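Long-range contacts in xylose isomerase-like TIM barrel (Anabaena variabilis ATCC 29413, PDB 2QW5), which binds zinc and D-xylose in a TIM barrel and probably works as a sugar or sugar-phosphate isomerase or epimerase: residues I13-F18 / H36-L40; I130-Y134 / L155-Y159; R298-P303 / Y311-I317. All coordinates share one frame; numbering follows the deposited sequence.

Interaction 1: I13-F18 / H36-L40; sequences ISFFMF and HIKKL
In the first beta-alpha-beta unit of this TIM barrel, strand 11-14 and the short 3-10 turn after it pack against the inner face of helix 27-42, and F18 and H36 carry the contact with a face-to-face stack. Their ring centroids are 3.8 Å apart and the planes 6° off parallel. The two side chains reach out from opposite backbones, each with CG anti to its own carbonyl carbon (chi1 -46° for F18, -72° for H36), which brings ring over ring. The opposite face of F18 carries CG of the selenomethionine M17, so the phenyl ring is clamped from both sides, while its CD2 sits over the centre of the F15 ring. H36 is fixed at ND1 by a hydrogen bond to the hydroxyl of Y315, which should limit rotation of the imidazole. One helical turn on, L40 packs between strand and stack: its CD1 meets I13 CG2 at 4.0 Å and also lies in the plane of the F18 ring, at the edge. Where strand and 3-10 segment join, S14 OG accepts from F16 N in an ST turn, and the F15 ring swings its far end near the helix, CZ 3.9 Å from H36 CB.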
# COMPACT_ATOMS: atom_id res chain seq x y z
N ILE A 13 -14.56 5.80 31.38
CA ILE A 13 -14.53 4.95 30.17
C ILE A 13 -14.31 5.79 28.93
O ILE A 13 -14.84 6.89 28.81
CB ILE A 13 -15.77 4.07 30.06
CG1 ILE A 13 -15.62 3.07 28.90
CG2 ILE A 13 -17.05 4.94 30.01
CD1 ILE A 13 -16.64 1.91 28.92
N SER A 14 -13.50 5.27 27.99
CA SER A 14 -13.25 5.94 26.73
C SER A 14 -14.42 5.87 25.74
O SER A 14 -15.00 4.81 25.55
CB SER A 14 -12.07 5.30 26.02
OG SER A 14 -11.87 5.93 24.77
N PHE A 15 -14.68 6.98 25.05
CA PHE A 15 -15.65 7.02 23.93
C PHE A 15 -15.18 6.25 22.69
O PHE A 15 -15.94 6.17 21.74
CB PHE A 15 -16.16 8.45 23.60
CG PHE A 15 -17.55 8.70 24.09
CD1 PHE A 15 -17.85 8.54 25.45
CD2 PHE A 15 -18.58 9.04 23.20
CE1 PHE A 15 -19.14 8.73 25.93
CE2 PHE A 15 -19.90 9.23 23.67
CZ PHE A 15 -20.17 9.09 25.04
N PHE A 16 -13.95 5.70 22.68
CA PHE A 16 -13.53 4.73 21.61
C PHE A 16 -14.40 3.44 21.53
O PHE A 16 -14.22 2.64 20.61
CB PHE A 16 -12.07 4.36 21.76
CG PHE A 16 -11.11 5.49 21.48
CD1 PHE A 16 -11.38 6.48 20.53
CD2 PHE A 16 -9.88 5.51 22.11
CE1 PHE A 16 -10.45 7.45 20.22
CE2 PHE A 16 -8.96 6.52 21.81
CZ PHE A 16 -9.24 7.47 20.85
N MSE A 17 -15.26 3.21 22.53
CA MSE A 17 -16.27 2.16 22.47
C MSE A 17 -17.27 2.51 21.34
O MSE A 17 -17.92 1.61 20.80
CB MSE A 17 -17.03 2.07 23.79
CG MSE A 17 -18.14 0.97 23.87
SE MSE A 17 -17.38 -0.77 23.62
CE MSE A 17 -16.96 -1.12 25.42
N PHE A 18 -17.41 3.81 21.02
CA PHE A 18 -18.39 4.30 20.04
C PHE A 18 -17.88 5.07 18.84
O PHE A 18 -18.45 4.97 17.74
CB PHE A 18 -19.39 5.25 20.76
CG PHE A 18 -19.90 4.73 22.06
CD1 PHE A 18 -20.78 3.67 22.09
CD2 PHE A 18 -19.53 5.31 23.26
CE1 PHE A 18 -21.26 3.17 23.31
CE2 PHE A 18 -19.99 4.81 24.48
CZ PHE A 18 -20.88 3.75 24.50
N HIS A 36 -25.64 7.69 25.94
CA HIS A 36 -24.56 6.75 26.28
C HIS A 36 -24.02 7.02 27.68
O HIS A 36 -23.89 6.11 28.48
CB HIS A 36 -23.36 6.84 25.31
CG HIS A 36 -23.61 6.29 23.94
ND1 HIS A 36 -24.43 5.21 23.71
CD2 HIS A 36 -23.07 6.61 22.74
CE1 HIS A 36 -24.44 4.94 22.41
NE2 HIS A 36 -23.61 5.76 21.81
N ILE A 37 -23.74 8.29 27.96
CA ILE A 37 -23.21 8.71 29.27
C ILE A 37 -24.16 8.32 30.41
O ILE A 37 -23.71 7.79 31.41
CB ILE A 37 -22.93 10.23 29.34
CG1 ILE A 37 -21.71 10.60 28.49
CG2 ILE A 37 -22.67 10.68 30.80
CD1 ILE A 37 -21.46 12.08 28.37
N LYS A 38 -25.46 8.56 30.23
CA LYS A 38 -26.44 8.20 31.27
C LYS A 38 -26.54 6.70 31.53
O LYS A 38 -26.66 6.27 32.69
CB LYS A 38 -27.82 8.79 30.96
CG LYS A 38 -27.84 10.30 31.15
CD LYS A 38 -29.20 10.93 30.96
CE LYS A 38 -29.12 12.38 31.44
NZ LYS A 38 -30.39 13.17 31.31
N LYS A 39 -26.44 5.91 30.46
CA LYS A 39 -26.45 4.45 30.58
C LYS A 39 -25.20 4.01 31.31
O LYS A 39 -25.25 3.20 32.23
CB LYS A 39 -26.50 3.80 29.19
CG LYS A 39 -26.75 2.25 29.21
CD LYS A 39 -28.19 1.87 29.66
CE LYS A 39 -28.70 0.49 29.15
NZ LYS A 39 -28.02 -0.75 29.66
N LEU A 40 -24.06 4.57 30.90
CA LEU A 40 -22.78 4.19 31.49
C LEU A 40 -22.69 4.55 32.96
O LEU A 40 -22.17 3.78 33.75
CB LEU A 40 -21.63 4.78 30.66
CG LEU A 40 -21.51 4.11 29.26
CD1 LEU A 40 -20.68 4.92 28.30
CD2 LEU A 40 -20.95 2.70 29.35

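Interaction 2: I130-Y134 / L155-Y159; sequences IVIPY and LKVRY. With XLS (D-xylose), chain C.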
# COMPACT_ATOMS: atom_id res chain seq x y z
N ILE A 130 1.17 13.02 21.54
CA ILE A 130 1.36 14.43 21.22
C ILE A 130 2.83 14.86 20.91
O ILE A 130 3.10 16.06 20.83
CB ILE A 130 0.71 15.35 22.28
CG1 ILE A 130 1.35 15.19 23.67
CG2 ILE A 130 -0.87 15.08 22.35
CD1 ILE A 130 0.89 16.20 24.68
N VAL A 131 3.74 13.88 20.75
CA VAL A 131 5.16 14.13 20.42
C VAL A 131 5.42 13.75 18.95
O VAL A 131 5.68 14.61 18.11
CB VAL A 131 6.08 13.37 21.38
CG1 VAL A 131 7.57 13.69 21.08
CG2 VAL A 131 5.72 13.70 22.86
N ILE A 132 5.37 12.47 18.64
CA ILE A 132 5.56 11.96 17.30
C ILE A 132 4.10 11.69 16.79
O ILE A 132 3.30 11.12 17.57
CB ILE A 132 6.33 10.62 17.31
CG1 ILE A 132 7.70 10.76 18.03
CG2 ILE A 132 6.51 10.08 15.88
CD1 ILE A 132 8.64 11.72 17.39
N PRO A 133 3.77 12.11 15.55
CA PRO A 133 2.45 11.88 14.93
C PRO A 133 2.00 10.43 15.01
O PRO A 133 2.77 9.55 14.66
CB PRO A 133 2.67 12.29 13.48
CG PRO A 133 3.65 13.38 13.58
CD PRO A 133 4.62 12.88 14.62
N TYR A 134 0.77 10.20 15.45
CA TYR A 134 0.29 8.86 15.70
C TYR A 134 0.17 8.05 14.42
O TYR A 134 -0.50 8.49 13.49
CB TYR A 134 -1.07 8.87 16.41
CG TYR A 134 -1.67 7.49 16.50
CD1 TYR A 134 -1.22 6.57 17.46
CD2 TYR A 134 -2.68 7.09 15.63
CE1 TYR A 134 -1.75 5.30 17.54
CE2 TYR A 134 -3.20 5.81 15.69
CZ TYR A 134 -2.74 4.93 16.64
OH TYR A 134 -3.27 3.69 16.69
N LEU A 155 14.73 8.94 15.27
CA LEU A 155 13.93 9.43 16.39
C LEU A 155 14.65 10.35 17.36
O LEU A 155 14.00 11.18 17.99
CB LEU A 155 13.24 8.30 17.14
CG LEU A 155 12.11 7.55 16.44
CD1 LEU A 155 11.76 6.30 17.25
CD2 LEU A 155 10.87 8.44 16.18
N LYS A 156 15.98 10.23 17.49
CA LYS A 156 16.74 11.15 18.37
C LYS A 156 16.60 12.59 17.92
O LYS A 156 16.46 13.49 18.75
CB LYS A 156 18.23 10.81 18.41
CG LYS A 156 18.58 9.47 19.02
CD LYS A 156 20.09 9.21 18.82
CE LYS A 156 20.50 7.86 19.39
NZ LYS A 156 21.96 7.66 19.28
N VAL A 157 16.60 12.80 16.59
CA VAL A 157 16.47 14.15 16.01
C VAL A 157 15.04 14.67 16.23
O VAL A 157 14.86 15.82 16.60
CB VAL A 157 16.85 14.19 14.52
CG1 VAL A 157 16.74 15.63 13.95
CG2 VAL A 157 18.23 13.62 14.30
N ARG A 158 14.04 13.80 16.05
CA ARG A 158 12.64 14.15 16.24
C ARG A 158 12.37 14.52 17.69
O ARG A 158 11.74 15.56 17.97
CB ARG A 158 11.72 13.00 15.81
CG ARG A 158 11.90 12.54 14.34
CD ARG A 158 11.34 13.53 13.31
NE ARG A 158 9.88 13.53 13.38
CZ ARG A 158 9.06 12.64 12.82
NH1 ARG A 158 9.51 11.65 12.05
NH2 ARG A 158 7.75 12.75 13.03
N TYR A 159 12.88 13.71 18.62
CA TYR A 159 12.72 14.00 20.05
C TYR A 159 13.40 15.34 20.42
O TYR A 159 12.80 16.13 21.13
CB TYR A 159 13.20 12.85 20.93
CG TYR A 159 12.38 11.57 20.80
CD1 TYR A 159 10.98 11.60 20.77
CD2 TYR A 159 13.00 10.33 20.80
CE1 TYR A 159 10.23 10.39 20.66
CE2 TYR A 159 12.27 9.12 20.69
CZ TYR A 159 10.89 9.16 20.64
OH TYR A 159 10.21 7.98 20.55
C1 XLS C . -4.40 4.64 20.68
C2 XLS C . -4.19 6.15 20.58
C3 XLS C . -4.82 6.79 19.29
C4 XLS C . -5.42 8.17 19.52
O1 XLS C . -3.45 3.70 21.22
O2 XLS C . -4.55 6.81 21.78
O3 XLS C . -5.84 6.08 18.59
O4 XLS C . -4.47 8.96 20.16
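In the apolar packing I132 is at the centre. This residue belongs to the loop that follows strand 125-128 of the barrel, and its side chain drives into the flank of helix 148-176. With CG1 anti to the carbonyl carbon (chi1 -56°) and a second bend at chi2 (-63°), the branch ends with CD1 3.7 Å from R158 CB and 4.1 Å from L155 CD2. Its CG1 approaches CE1 of the Y159 ring at 3.7 Å, the two side chains crossing at about a right angle. Beside it, V131 CG1 meets the edge of the same ring, 4.0 Å from Y159 CD1. The charged group behaves differently. R158 folds back at chi2 and chi3, and its guanidinium presents an edge to the proline, with NH2 3.5 Å from P133 CD. Ligand contact is left to Y134, whose ring lays one face against D-xylose, C3 of the sugar 3.7 Å above the ring plane, over its centre; Y134 OH is hydrogen-bonded to E189. Across these segments, then, loop meets helix by van der Waals packing, and the polar bonds of R158 go elsewhere: NH2 forms a salt bridge to D95, NE is hydrogen-bonded to S97 OG, and H154 holds NH1.

Interaction 3: R298-P303 / Y311-I317; sequences RKFWIP and YPNAYDI
W301 can be followed outward from CB as it reaches over the chain at N313. Its CG takes the position between backbone N and carbonyl carbon (chi1 58°), which lays the indole across the start of helix 314-332. CD1 comes 3.7 Å from P312 O, and NE1 donates to Y311 O at 3.0 Å, the acceptor lying somewhat out of the indole plane. The six-membered ring takes N313 CB over its face, 3.6 Å from the centroid, in a CH-pi contact; at the far rim CH2 meets N313 ND2. With an alanine in place of W301, Y311 O is likely to lose its indole N-H donor and N313 CB the ring face it packs against. The backbone of W301 adds a further bond, its O accepting from A314 N at 2.9 Å. R298 lies extended over Y311, CD over the ring centre, NE above CZ, the guanidinium 5° from the ring plane and out by the hydroxyl; its NH2 makes a salt bridge to E153 of the second subunit. I317 CG1 sits over the face of the F300 ring, 3.5 Å from CD1; further along, P303 CG touches Y315 CD2. A water donates to both K299 O and P312 O, bridging the two segments. N313 itself is the N-cap: OD1 receives D316 N at 2.8 Å, and N313 N donates to D316 OD2. These reciprocal bonds make a capping box at the N-terminus of helix 314-332, the last helix of the barrel, with the indole face packed on its N-cap residue.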
# COMPACT_ATOMS: atom_id res chain seq x y z
N ARG A 298 -15.26 -9.83 16.60
CA ARG A 298 -16.56 -9.25 16.33
C ARG A 298 -16.78 -7.95 17.13
O ARG A 298 -16.23 -7.75 18.24
CB ARG A 298 -17.68 -10.23 16.65
CG ARG A 298 -17.71 -11.44 15.79
CD ARG A 298 -18.96 -12.26 16.11
NE ARG A 298 -18.97 -13.49 15.32
CZ ARG A 298 -19.41 -13.61 14.06
NH1 ARG A 298 -19.89 -12.58 13.35
NH2 ARG A 298 -19.34 -14.80 13.47
N LYS A 299 -17.59 -7.08 16.53
CA LYS A 299 -17.96 -5.80 17.10
C LYS A 299 -18.87 -6.01 18.32
O LYS A 299 -19.70 -6.92 18.33
CB LYS A 299 -18.71 -4.94 16.06
CG LYS A 299 -19.08 -3.51 16.51
CD LYS A 299 -19.76 -2.73 15.40
CE LYS A 299 -19.91 -1.26 15.75
NZ LYS A 299 -20.69 -0.51 14.70
N PHE A 300 -18.67 -5.17 19.34
CA PHE A 300 -19.59 -5.11 20.49
C PHE A 300 -20.64 -4.12 19.98
O PHE A 300 -20.45 -2.89 20.02
CB PHE A 300 -18.93 -4.62 21.77
CG PHE A 300 -17.60 -5.26 22.04
CD1 PHE A 300 -17.48 -6.64 22.08
CD2 PHE A 300 -16.48 -4.48 22.33
CE1 PHE A 300 -16.28 -7.26 22.37
CE2 PHE A 300 -15.26 -5.09 22.63
CZ PHE A 300 -15.16 -6.48 22.63
N TRP A 301 -21.73 -4.67 19.44
CA TRP A 301 -22.73 -3.86 18.76
C TRP A 301 -23.31 -2.78 19.64
O TRP A 301 -23.56 -2.99 20.82
CB TRP A 301 -23.83 -4.69 18.11
CG TRP A 301 -24.58 -5.56 19.01
CD1 TRP A 301 -24.27 -6.82 19.35
CD2 TRP A 301 -25.85 -5.28 19.63
NE1 TRP A 301 -25.21 -7.33 20.19
CE2 TRP A 301 -26.21 -6.42 20.36
CE3 TRP A 301 -26.69 -4.16 19.66
CZ2 TRP A 301 -27.38 -6.50 21.12
CZ3 TRP A 301 -27.87 -4.23 20.43
CH2 TRP A 301 -28.19 -5.40 21.15
N ILE A 302 -23.50 -1.61 19.05
CA ILE A 302 -23.93 -0.42 19.77
C ILE A 302 -25.46 -0.34 19.71
O ILE A 302 -25.99 -0.15 18.62
CB ILE A 302 -23.27 0.83 19.22
CG1 ILE A 302 -21.74 0.71 19.32
CG2 ILE A 302 -23.73 2.06 20.03
CD1 ILE A 302 -20.98 1.68 18.35
N PRO A 303 -26.16 -0.49 20.86
CA PRO A 303 -27.62 -0.42 20.85
C PRO A 303 -28.15 0.89 20.25
O PRO A 303 -27.65 1.96 20.58
CB PRO A 303 -27.98 -0.54 22.33
CG PRO A 303 -26.90 -1.35 22.90
CD PRO A 303 -25.68 -0.74 22.24
N TYR A 311 -24.38 -11.71 20.07
CA TYR A 311 -23.08 -11.47 20.71
C TYR A 311 -23.19 -10.34 21.75
O TYR A 311 -24.22 -9.66 21.80
CB TYR A 311 -22.02 -11.20 19.64
CG TYR A 311 -21.96 -12.34 18.64
CD1 TYR A 311 -21.46 -13.58 19.02
CD2 TYR A 311 -22.42 -12.18 17.33
CE1 TYR A 311 -21.42 -14.65 18.09
CE2 TYR A 311 -22.38 -13.23 16.41
CZ TYR A 311 -21.88 -14.47 16.80
OH TYR A 311 -21.83 -15.51 15.90
N PRO A 312 -22.19 -10.20 22.63
CA PRO A 312 -22.23 -9.09 23.60
C PRO A 312 -22.28 -7.71 22.93
O PRO A 312 -21.66 -7.51 21.86
CB PRO A 312 -20.94 -9.29 24.41
CG PRO A 312 -20.64 -10.72 24.28
CD PRO A 312 -21.00 -11.04 22.87
N ASN A 313 -23.07 -6.80 23.52
CA ASN A 313 -23.23 -5.43 23.04
C ASN A 313 -22.23 -4.52 23.76
O ASN A 313 -21.55 -4.96 24.70
CB ASN A 313 -24.69 -4.95 23.06
CG ASN A 313 -25.24 -4.60 24.44
OD1 ASN A 313 -24.55 -4.16 25.35
ND2 ASN A 313 -26.55 -4.75 24.56
N ALA A 314 -22.16 -3.28 23.31
CA ALA A 314 -21.24 -2.28 23.86
C ALA A 314 -21.40 -2.06 25.37
O ALA A 314 -20.42 -1.93 26.10
CB ALA A 314 -21.42 -0.93 23.10
N TYR A 315 -22.65 -2.08 25.85
CA TYR A 315 -22.95 -1.88 27.26
C TYR A 315 -22.62 -3.07 28.13
O TYR A 315 -22.16 -2.91 29.25
CB TYR A 315 -24.41 -1.45 27.45
CG TYR A 315 -24.76 -0.13 26.80
CD1 TYR A 315 -23.91 0.97 26.87
CD2 TYR A 315 -26.00 0.06 26.21
CE1 TYR A 315 -24.22 2.17 26.30
CE2 TYR A 315 -26.34 1.28 25.62
CZ TYR A 315 -25.45 2.33 25.68
OH TYR A 315 -25.75 3.54 25.14
N ASP A 316 -22.85 -4.27 27.59
CA ASP A 316 -22.46 -5.52 28.25
C ASP A 316 -20.96 -5.48 28.56
O ASP A 316 -20.56 -5.72 29.69
CB ASP A 316 -22.76 -6.75 27.38
CG ASP A 316 -24.25 -6.89 27.04
OD1 ASP A 316 -25.12 -6.51 27.85
OD2 ASP A 316 -24.54 -7.40 25.94
N ILE A 317 -20.15 -5.17 27.55
CA ILE A 317 -18.69 -5.12 27.73
C ILE A 317 -18.28 -4.02 28.73
O ILE A 317 -17.44 -4.27 29.60
CB ILE A 317 -17.97 -4.99 26.36
CG1 ILE A 317 -18.25 -6.24 25.49
CG2 ILE A 317 -16.44 -4.81 26.51
CD1 ILE A 317 -17.84 -7.58 26.10
O HOH W 1 -19.78 -8.89 20.46

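Overall arrangement
Interactions 1 and 3 form one continuous region, their centres 12 Å apart, whereas interaction 2 lies on the opposite side of the chain's centre, about 30 Å from the first and about 35 Å from the third, centre to centre. The join is polar as well as apolar: beside the H36–Y315 hydrogen bond, H36 CE1 packs on I302 CG2 at 3.8 Å. The first and last helices of the barrel are thereby linked beside strand 11-14. Interaction 2 alone reaches the sugar, through Y134. In interaction 1, the side chain of I13 is about 12 Å from the zinc ion, and about 7 Å from that of E281, a zinc ligand; I317 of interaction 3 is about 11 Å from the same glutamate, side chain to side chain.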